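Local coordinates for protein LYND (PDB 4V1T) that probably carries out ATP-dependent cyclodehydration of peptide substrates, turning selected side chains into azoline heterocycles, at residues K266-K270 with F282-D287; R565-L570 with V594-T598; Y577-L581 with V638-N642. All coordinates share one frame; numbering follows the deposited sequence.

Contact 1. Residues K266-K270 with F282-D287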
loop_
_atom_site.group_PDB
_atom_site.type_symbol
_atom_site.label_atom_id
_atom_site.label_comp_id
_atom_site.label_asym_id
_atom_site.label_seq_id
_atom_site.Cartn_x
_atom_site.Cartn_y
_atom_site.Cartn_z
ATOM N N LYS B 266 5.468 -25.078 -12.336
ATOM C CA LYS B 266 4.500 -24.888 -11.287
ATOM C C LYS B 266 3.087 -25.006 -11.820
ATOM O O LYS B 266 2.203 -25.511 -11.129
ATOM C CB LYS B 266 4.695 -23.532 -10.608
ATOM C CG LYS B 266 5.860 -23.494 -9.630
ATOM C CD LYS B 266 5.694 -22.401 -8.595
ATOM C CE LYS B 266 6.090 -21.057 -9.144
ATOM N NZ LYS B 266 5.372 -19.949 -8.474
ATOM N N TRP B 267 2.864 -24.547 -13.047
ATOM C CA TRP B 267 1.542 -24.678 -13.651
ATOM C C TRP B 267 1.165 -26.128 -13.945
ATOM O O TRP B 267 0.063 -26.566 -13.613
ATOM C CB TRP B 267 1.417 -23.868 -14.948
ATOM C CG TRP B 267 0.137 -24.174 -15.621
ATOM C CD1 TRP B 267 -0.040 -24.959 -16.719
ATOM C CD2 TRP B 267 -1.168 -23.767 -15.203
ATOM N NE1 TRP B 267 -1.373 -25.051 -17.024
ATOM C CE2 TRP B 267 -2.087 -24.323 -16.112
ATOM C CE3 TRP B 267 -1.646 -22.971 -14.158
ATOM C CZ2 TRP B 267 -3.454 -24.110 -16.011
ATOM C CZ3 TRP B 267 -3.010 -22.767 -14.052
ATOM C CH2 TRP B 267 -3.899 -23.337 -14.972
ATOM N N ILE B 268 2.071 -26.867 -14.577
ATOM C CA ILE B 268 1.766 -28.242 -14.985
ATOM C C ILE B 268 1.562 -29.124 -13.762
ATOM O O ILE B 268 0.718 -30.037 -13.783
ATOM C CB ILE B 268 2.856 -28.858 -15.901
ATOM C CG1 ILE B 268 4.224 -28.834 -15.219
ATOM C CG2 ILE B 268 2.908 -28.107 -17.222
ATOM C CD1 ILE B 268 5.314 -29.552 -15.982
ATOM N N VAL B 269 2.311 -28.856 -12.687
ATOM C CA VAL B 269 2.168 -29.643 -11.459
ATOM C C VAL B 269 0.811 -29.361 -10.839
ATOM O O VAL B 269 0.055 -30.279 -10.485
ATOM C CB VAL B 269 3.286 -29.337 -10.458
ATOM C CG1 VAL B 269 2.959 -29.885 -9.065
ATOM C CG2 VAL B 269 4.597 -29.903 -10.958
ATOM N N LYS B 270 0.500 -28.078 -10.722
ATOM C CA LYS B 270 -0.803 -27.640 -10.255
ATOM C C LYS B 270 -1.934 -28.254 -11.084
ATOM O O LYS B 270 -2.943 -28.729 -10.553
ATOM C CB LYS B 270 -0.869 -26.115 -10.289
ATOM C CG LYS B 270 -2.228 -25.513 -9.968
ATOM C CD LYS B 270 -2.058 -24.189 -9.246
ATOM C CE LYS B 270 -3.345 -23.424 -9.115
ATOM N NZ LYS B 270 -3.094 -22.046 -8.614
ATOM N N PHE B 282 -3.084 -24.881 -3.721
ATOM C CA PHE B 282 -3.295 -23.504 -3.295
ATOM C C PHE B 282 -2.372 -22.502 -3.972
ATOM O O PHE B 282 -2.797 -21.399 -4.322
ATOM C CB PHE B 282 -3.112 -23.403 -1.780
ATOM C CG PHE B 282 -4.126 -24.188 -0.995
ATOM C CD1 PHE B 282 -5.388 -23.665 -0.745
ATOM C CD2 PHE B 282 -3.825 -25.458 -0.521
ATOM C CE1 PHE B 282 -6.327 -24.388 -0.024
ATOM C CE2 PHE B 282 -4.759 -26.187 0.200
ATOM C CZ PHE B 282 -6.013 -25.652 0.448
ATOM N N PHE B 283 -1.113 -22.884 -4.158
ATOM C CA PHE B 283 -0.076 -21.925 -4.480
ATOM C C PHE B 283 -0.377 -21.167 -5.780
ATOM O O PHE B 283 -0.958 -21.729 -6.711
ATOM C CB PHE B 283 1.293 -22.623 -4.554
ATOM C CG PHE B 283 1.417 -23.651 -5.660
ATOM C CD1 PHE B 283 1.729 -23.272 -6.958
ATOM C CD2 PHE B 283 1.263 -24.997 -5.390
ATOM C CE1 PHE B 283 1.860 -24.210 -7.964
ATOM C CE2 PHE B 283 1.390 -25.944 -6.392
ATOM C CZ PHE B 283 1.683 -25.551 -7.684
ATOM N N PRO B 284 0.027 -19.892 -5.844
ATOM C CA PRO B 284 -0.287 -19.088 -7.029
ATOM C C PRO B 284 0.472 -19.514 -8.280
ATOM O O PRO B 284 1.622 -19.930 -8.201
ATOM C CB PRO B 284 0.109 -17.669 -6.601
ATOM C CG PRO B 284 1.144 -17.868 -5.563
ATOM C CD PRO B 284 0.766 -19.119 -4.828
ATOM N N THR B 285 -0.198 -19.411 -9.424
ATOM C CA THR B 285 0.417 -19.621 -10.721
ATOM C C THR B 285 0.018 -18.445 -11.622
ATOM O O THR B 285 -0.678 -17.538 -11.185
ATOM C CB THR B 285 -0.002 -20.967 -11.335
ATOM O OG1 THR B 285 -1.406 -21.154 -11.165
ATOM C CG2 THR B 285 0.715 -22.104 -10.657
ATOM N N LEU B 286 0.453 -18.461 -12.873
ATOM C CA LEU B 286 0.265 -17.308 -13.759
ATOM C C LEU B 286 -1.109 -17.247 -14.432
ATOM O O LEU B 286 -1.326 -16.440 -15.331
ATOM C CB LEU B 286 1.350 -17.314 -14.824
ATOM C CG LEU B 286 2.783 -17.170 -14.314
ATOM C CD1 LEU B 286 3.756 -17.333 -15.471
ATOM C CD2 LEU B 286 2.983 -15.828 -13.644
ATOM N N ASP B 287 -2.039 -18.101 -14.012
ATOM C CA ASP B 287 -3.385 -18.083 -14.591
ATOM C C ASP B 287 -4.093 -16.771 -14.261
ATOM O O ASP B 287 -4.294 -16.435 -13.099
ATOM C CB ASP B 287 -4.215 -19.276 -14.107
ATOM C CG ASP B 287 -4.241 -19.398 -12.585
ATOM O OD1 ASP B 287 -3.191 -19.184 -11.943
ATOM O OD2 ASP B 287 -5.315 -19.692 -12.036
HETATM O O HOH W 1 3.360 -17.932 -9.389
HETATM O O HOH W 2 -3.051 -18.884 -9.244
#
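The ammonium nitrogen of K270 shows how one lysine can hold an irregular loop against a helix. NZ donates to the carbonyl O of F283 at 2.9 Å and to OG1 of T285 at 3.2 Å. It approaches the F283 carbonyl off its plane by 22°, with a C=O...N angle of 154°. OG1 of T285 donates in turn to OD1 of D287 (2.8 Å), which it meets from above the carboxylate plane. A water completes this network, accepting from the backbone N of T285 and, weakly, from K270 NZ while donating to D287 OD1. The negative carboxylate probably favours the charged lysine.

With CG anti to the backbone N (chi1 174°), the K270 chain reaches T285 tip to tip. On the way its CD lies over one face of the F283 ring, 4.1 Å above the plane and offset toward the rim. The carbonyl O of K266 comes to the same ring at its edge, 3.4 Å from CE1, although it is already the helical acceptor for K270 N. W267 turns its indole edge to T285, where CE3 lies 3.5 Å from OG1, and its CZ3 packs on CB of D287.

At the other side of the loop a second water links K266 NZ to the carbonyl O of P284. That lysine also forms a salt bridge with E263 and a hydrogen bond to S296 O of the second subunit. L286 pairs through its backbone with V195 on strand 189-196. The result is a helix-to-strand connection: the chain leaves helix 250-275, is pinned back on that helix by lysine, and enters strand 289-294 of a seven-stranded mixed sheet, beside the subunit interface.

Contact 2. Residues R565-L570 with V594-T598; sequences RPAVDL and VLDLT
R565 and D596 supply the charged part of this contact. The guanidinium grips the aspartate residue side-on, NE reaching its backbone O at 2.8 Å and NH2 its OD2 at 2.9 Å. Both acceptors lie practically in the guanidinium plane. The first bond is nearly straight, with an N-H...O angle of 171°, whereas the salt bridge is more bent and uses the anti lone pair of OD2. Bends at chi2 and chi3 curl the arginine back, bringing P566 CD over the centre of one guanidinium face. The other carboxylate oxygen, OD1, accepts from T598 OG1 and is hydrogen-bonded to Y689 OH.

Backbone bonds flank the pairing of A567 with L595. D596 N donates to P566 O at 3.2 Å, and V568 N makes a weak bond to V594 O, the pattern of a non-hydrogen-bonded antiparallel pair. A water extends the link, joining V568 O to V594 N.

Apolar contact gathers round V594: its CG1 meets V568 CG2 at 3.8 Å, while its CG2 faces L570 CD2 across a right-angled crossing. F606 on strand 605-612 touches both valines.

The chemistry implies that a buried ion pair, with both carboxylate oxygens and the adjoining carbonyl engaged, probably helps to fix the loop where it crosses the end of strand 590-596, an edge strand of its three-stranded antiparallel sheet within this chain.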
loop_
_atom_site.group_PDB
_atom_site.type_symbol
_atom_site.label_atom_id
_atom_site.label_comp_id
_atom_site.label_asym_id
_atom_site.label_seq_id
_atom_site.Cartn_x
_atom_site.Cartn_y
_atom_site.Cartn_z
ATOM N N ARG B 565 -22.576 37.868 -5.751
ATOM C CA ARG B 565 -23.124 36.901 -4.808
ATOM C C ARG B 565 -22.620 37.156 -3.395
ATOM O O ARG B 565 -21.510 37.670 -3.198
ATOM C CB ARG B 565 -22.752 35.476 -5.237
ATOM C CG ARG B 565 -23.218 35.078 -6.637
ATOM C CD ARG B 565 -24.733 35.130 -6.766
ATOM N NE ARG B 565 -25.388 34.320 -5.745
ATOM C CZ ARG B 565 -26.584 34.576 -5.228
ATOM N NH1 ARG B 565 -27.279 35.626 -5.628
ATOM N NH2 ARG B 565 -27.085 33.780 -4.294
ATOM N N PRO B 566 -23.425 36.777 -2.391
ATOM C CA PRO B 566 -22.987 36.915 -1.002
ATOM C C PRO B 566 -21.970 35.852 -0.593
ATOM O O PRO B 566 -22.012 34.737 -1.117
ATOM C CB PRO B 566 -24.286 36.743 -0.215
ATOM C CG PRO B 566 -25.100 35.825 -1.056
ATOM C CD PRO B 566 -24.759 36.158 -2.489
ATOM N N ALA B 567 -21.081 36.188 0.337
ATOM C CA ALA B 567 -20.142 35.211 0.879
ATOM C C ALA B 567 -20.834 34.289 1.877
ATOM O O ALA B 567 -22.001 34.489 2.230
ATOM C CB ALA B 567 -18.960 35.901 1.549
ATOM N N VAL B 568 -20.082 33.288 2.326
ATOM C CA VAL B 568 -20.560 32.313 3.303
ATOM C C VAL B 568 -19.746 32.424 4.584
ATOM O O VAL B 568 -18.523 32.313 4.557
ATOM C CB VAL B 568 -20.463 30.874 2.752
ATOM C CG1 VAL B 568 -21.010 29.869 3.756
ATOM C CG2 VAL B 568 -21.218 30.763 1.430
ATOM N N ASP B 569 -20.430 32.652 5.702
ATOM C CA ASP B 569 -19.795 32.617 7.011
ATOM C C ASP B 569 -19.453 31.173 7.346
ATOM O O ASP B 569 -20.314 30.388 7.759
ATOM C CB ASP B 569 -20.706 33.215 8.078
ATOM C CG ASP B 569 -20.121 33.110 9.480
ATOM O OD1 ASP B 569 -18.903 32.870 9.625
ATOM O OD2 ASP B 569 -20.895 33.263 10.444
ATOM N N LEU B 570 -18.182 30.834 7.166
ATOM C CA LEU B 570 -17.724 29.470 7.359
ATOM C C LEU B 570 -17.618 29.113 8.832
ATOM O O LEU B 570 -17.419 27.957 9.165
ATOM C CB LEU B 570 -16.376 29.278 6.673
ATOM C CG LEU B 570 -16.397 29.488 5.156
ATOM C CD1 LEU B 570 -14.984 29.499 4.600
ATOM C CD2 LEU B 570 -17.224 28.418 4.462
ATOM N N VAL B 594 -15.807 31.762 0.148
ATOM C CA VAL B 594 -16.814 30.969 -0.548
ATOM C C VAL B 594 -18.017 31.821 -0.937
ATOM O O VAL B 594 -18.463 32.661 -0.152
ATOM C CB VAL B 594 -17.271 29.784 0.328
ATOM C CG1 VAL B 594 -18.393 28.998 -0.341
ATOM C CG2 VAL B 594 -16.096 28.874 0.624
ATOM N N LEU B 595 -18.534 31.589 -2.145
ATOM C CA LEU B 595 -19.743 32.267 -2.632
ATOM C C LEU B 595 -20.936 31.315 -2.726
ATOM O O LEU B 595 -20.776 30.143 -3.037
ATOM C CB LEU B 595 -19.498 32.877 -4.013
ATOM C CG LEU B 595 -18.365 33.885 -4.158
ATOM C CD1 LEU B 595 -18.328 34.364 -5.590
ATOM C CD2 LEU B 595 -18.511 35.055 -3.197
ATOM N N ASP B 596 -22.128 31.835 -2.468
ATOM C CA ASP B 596 -23.353 31.052 -2.597
ATOM C C ASP B 596 -23.874 31.103 -4.037
ATOM O O ASP B 596 -24.101 32.179 -4.571
ATOM C CB ASP B 596 -24.424 31.576 -1.640
ATOM C CG ASP B 596 -25.768 30.902 -1.848
ATOM O OD1 ASP B 596 -25.984 29.825 -1.260
ATOM O OD2 ASP B 596 -26.603 31.441 -2.608
ATOM N N LEU B 597 -24.060 29.931 -4.640
ATOM C CA LEU B 597 -24.572 29.797 -6.004
ATOM C C LEU B 597 -25.951 29.122 -6.032
ATOM O O LEU B 597 -26.482 28.797 -7.102
ATOM C CB LEU B 597 -23.580 28.989 -6.846
ATOM C CG LEU B 597 -22.555 29.744 -7.686
ATOM C CD1 LEU B 597 -22.014 30.982 -6.984
ATOM C CD2 LEU B 597 -21.416 28.806 -8.062
ATOM N N THR B 598 -26.526 28.913 -4.849
ATOM C CA THR B 598 -27.812 28.243 -4.731
ATOM C C THR B 598 -28.885 28.974 -5.540
ATOM O O THR B 598 -29.187 30.131 -5.269
ATOM C CB THR B 598 -28.249 28.159 -3.261
ATOM O OG1 THR B 598 -27.149 27.688 -2.469
ATOM C CG2 THR B 598 -29.441 27.208 -3.105
HETATM O O HOH W 3 -16.550 32.951 2.493
#

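Contact 3. Residues Y577-L581 with V638-N642; sequences YFVQL and VTEVN. With MG (magnesium ion), chain N.
L581 and V638 point at each other across two helices, and their methyl tips, CD2 and CG2, stand 3.3 Å apart, tighter than usual van der Waals contact. In V638 the chi1 of 76° wedges CG1 between the backbone N and the carbonyl carbon and leaves CG2 anti to N, facing the leucine. CG1 is then turned to the aromatic residues. It lies at the edge of the Y577 ring, 4.1 Å from CE2, and, more loosely, 4.4 Å from F578 CE1.

Y577 and V638 lie alongside, running in opposite senses. A chi1 of 175° swings the Y577 ring away from its own backbone N and out toward helix 630-649. Its OH lies 3.8 Å from CG2 of T639, a van der Waals contact where the two side chains cross at about a right angle; the hydrogen bond of this hydroxyl is with L379 O. N642 reaches in from the other helix to meet both Y577 and L581. Its amide plane stands 72° from the phenol ring, and ND2 packs 3.6 Å from L581 CD2. Its OD1 is hydrogen-bonded to Y585, one turn beyond L581.

The segment axes are 12.1 Å apart, so the side chains bridge the gap, with L592 of strand 590-596 touching both L581 and V638. E640 points away from this apolar seam. Its OE2 binds a magnesium ion at 2.0 Å, and OE1 accepts from a water that is itself a ligand of the metal. K409 and the backbone N of F624 hold the carboxylate from outside the two helices. V638, T639 and N642 thus meet helix 576-587 through the ends of their side chains, while E640 lines the ADP and magnesium site of the YcaO-type ATP-binding domain.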
loop_
_atom_site.group_PDB
_atom_site.type_symbol
_atom_site.label_atom_id
_atom_site.label_comp_id
_atom_site.label_asym_id
_atom_site.label_seq_id
_atom_site.Cartn_x
_atom_site.Cartn_y
_atom_site.Cartn_z
ATOM N N TYR B 577 -12.990 22.535 9.982
ATOM C CA TYR B 577 -12.098 22.393 8.839
ATOM C C TYR B 577 -12.060 23.634 7.919
ATOM O O TYR B 577 -11.005 24.003 7.399
ATOM C CB TYR B 577 -12.512 21.176 8.014
ATOM C CG TYR B 577 -11.720 21.016 6.732
ATOM C CD1 TYR B 577 -10.510 20.327 6.724
ATOM C CD2 TYR B 577 -12.179 21.547 5.532
ATOM C CE1 TYR B 577 -9.782 20.175 5.559
ATOM C CE2 TYR B 577 -11.455 21.404 4.359
ATOM C CZ TYR B 577 -10.262 20.713 4.379
ATOM O OH TYR B 577 -9.541 20.552 3.222
ATOM N N PHE B 578 -13.210 24.259 7.702
ATOM C CA PHE B 578 -13.267 25.438 6.846
ATOM C C PHE B 578 -12.372 26.544 7.402
ATOM O O PHE B 578 -11.607 27.167 6.663
ATOM C CB PHE B 578 -14.706 25.937 6.705
ATOM C CG PHE B 578 -15.654 24.915 6.135
ATOM C CD1 PHE B 578 -15.209 23.944 5.250
ATOM C CD2 PHE B 578 -16.992 24.927 6.485
ATOM C CE1 PHE B 578 -16.075 23.006 4.730
ATOM C CE2 PHE B 578 -17.864 23.990 5.964
ATOM C CZ PHE B 578 -17.406 23.028 5.086
ATOM N N VAL B 579 -12.456 26.759 8.712
ATOM C CA VAL B 579 -11.697 27.807 9.365
ATOM C C VAL B 579 -10.196 27.513 9.329
ATOM O O VAL B 579 -9.384 28.399 9.064
ATOM C CB VAL B 579 -12.135 27.975 10.823
ATOM C CG1 VAL B 579 -11.262 28.999 11.538
ATOM C CG2 VAL B 579 -13.605 28.404 10.900
ATOM N N GLN B 580 -9.841 26.265 9.592
ATOM C CA GLN B 580 -8.454 25.839 9.576
ATOM C C GLN B 580 -7.829 26.002 8.204
ATOM O O GLN B 580 -6.667 26.371 8.084
ATOM C CB GLN B 580 -8.346 24.376 10.002
ATOM C CG GLN B 580 -8.637 24.129 11.470
ATOM C CD GLN B 580 -8.723 22.651 11.792
ATOM O OE1 GLN B 580 -9.724 22.186 12.334
ATOM N NE2 GLN B 580 -7.674 21.904 11.459
ATOM N N LEU B 581 -8.601 25.717 7.163
ATOM C CA LEU B 581 -8.086 25.809 5.802
ATOM C C LEU B 581 -7.864 27.253 5.387
ATOM O O LEU B 581 -6.865 27.558 4.733
ATOM C CB LEU B 581 -9.029 25.135 4.815
ATOM C CG LEU B 581 -8.474 24.946 3.400
ATOM C CD1 LEU B 581 -7.264 24.019 3.387
ATOM C CD2 LEU B 581 -9.555 24.411 2.499
ATOM N N VAL B 638 -14.345 23.669 -1.729
ATOM C CA VAL B 638 -13.096 24.147 -1.161
ATOM C C VAL B 638 -11.961 23.132 -1.309
ATOM O O VAL B 638 -10.797 23.524 -1.351
ATOM C CB VAL B 638 -13.293 24.530 0.314
ATOM C CG1 VAL B 638 -13.364 23.287 1.222
ATOM C CG2 VAL B 638 -12.197 25.448 0.748
ATOM N N THR B 639 -12.289 21.839 -1.383
ATOM C CA THR B 639 -11.264 20.822 -1.623
ATOM C C THR B 639 -10.903 20.781 -3.111
ATOM O O THR B 639 -9.823 20.323 -3.491
ATOM C CB THR B 639 -11.706 19.417 -1.161
ATOM O OG1 THR B 639 -12.989 19.113 -1.700
ATOM C CG2 THR B 639 -11.763 19.335 0.355
ATOM N N GLU B 640 -11.800 21.269 -3.955
ATOM C CA GLU B 640 -11.493 21.357 -5.373
ATOM C C GLU B 640 -10.494 22.496 -5.640
ATOM O O GLU B 640 -9.656 22.386 -6.544
ATOM C CB GLU B 640 -12.772 21.567 -6.207
ATOM C CG GLU B 640 -12.640 21.044 -7.630
ATOM C CD GLU B 640 -13.955 20.983 -8.372
ATOM O OE1 GLU B 640 -14.451 22.040 -8.837
ATOM O OE2 GLU B 640 -14.484 19.859 -8.492
ATOM N N VAL B 641 -10.575 23.583 -4.866
ATOM C CA VAL B 641 -9.640 24.691 -5.067
ATOM C C VAL B 641 -8.280 24.215 -4.601
ATOM O O VAL B 641 -7.267 24.563 -5.208
ATOM C CB VAL B 641 -10.050 26.031 -4.362
ATOM C CG1 VAL B 641 -11.548 26.243 -4.405
ATOM C CG2 VAL B 641 -9.570 26.102 -2.938
ATOM N N ASN B 642 -8.265 23.417 -3.529
ATOM C CA ASN B 642 -7.047 22.748 -3.074
ATOM C C ASN B 642 -6.462 21.926 -4.204
ATOM O O ASN B 642 -5.285 22.053 -4.541
ATOM C CB ASN B 642 -7.323 21.818 -1.883
ATOM C CG ASN B 642 -7.639 22.565 -0.602
ATOM O OD1 ASN B 642 -7.366 23.756 -0.471
ATOM N ND2 ASN B 642 -8.209 21.852 0.368
HETATM MG MG MG N . -15.980 18.927 -9.520
HETATM O O HOH W 4 -16.408 21.012 -10.271
HETATM O O HOH W 5 -17.117 19.586 -7.865
HETATM O O HOH W 6 -17.867 18.495 -10.221
#

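In the fold
Read from the N terminus, contact 1 comes first, beside the second subunit, closing a loop of eleven residues: the last turn of helix 250-275 and the start of the connection to strand 289-294. Its centre lies about 60 Å and 50 Å from those of contacts 2 and 3, across the chain's centre. Contact 2 spans 23 residues, including helix 576-587; contact 3 spans 56, including all three strands from 590-596 to 621-626. These two cross, since 577-581 falls between the segments of contact 2 and 594-598 between those of contact 3, and touch where L570 packs on F578. Together they tie the 565-570 loop, helix 576-587, strand 590-596 and helix 630-649 into one part of the YcaO region.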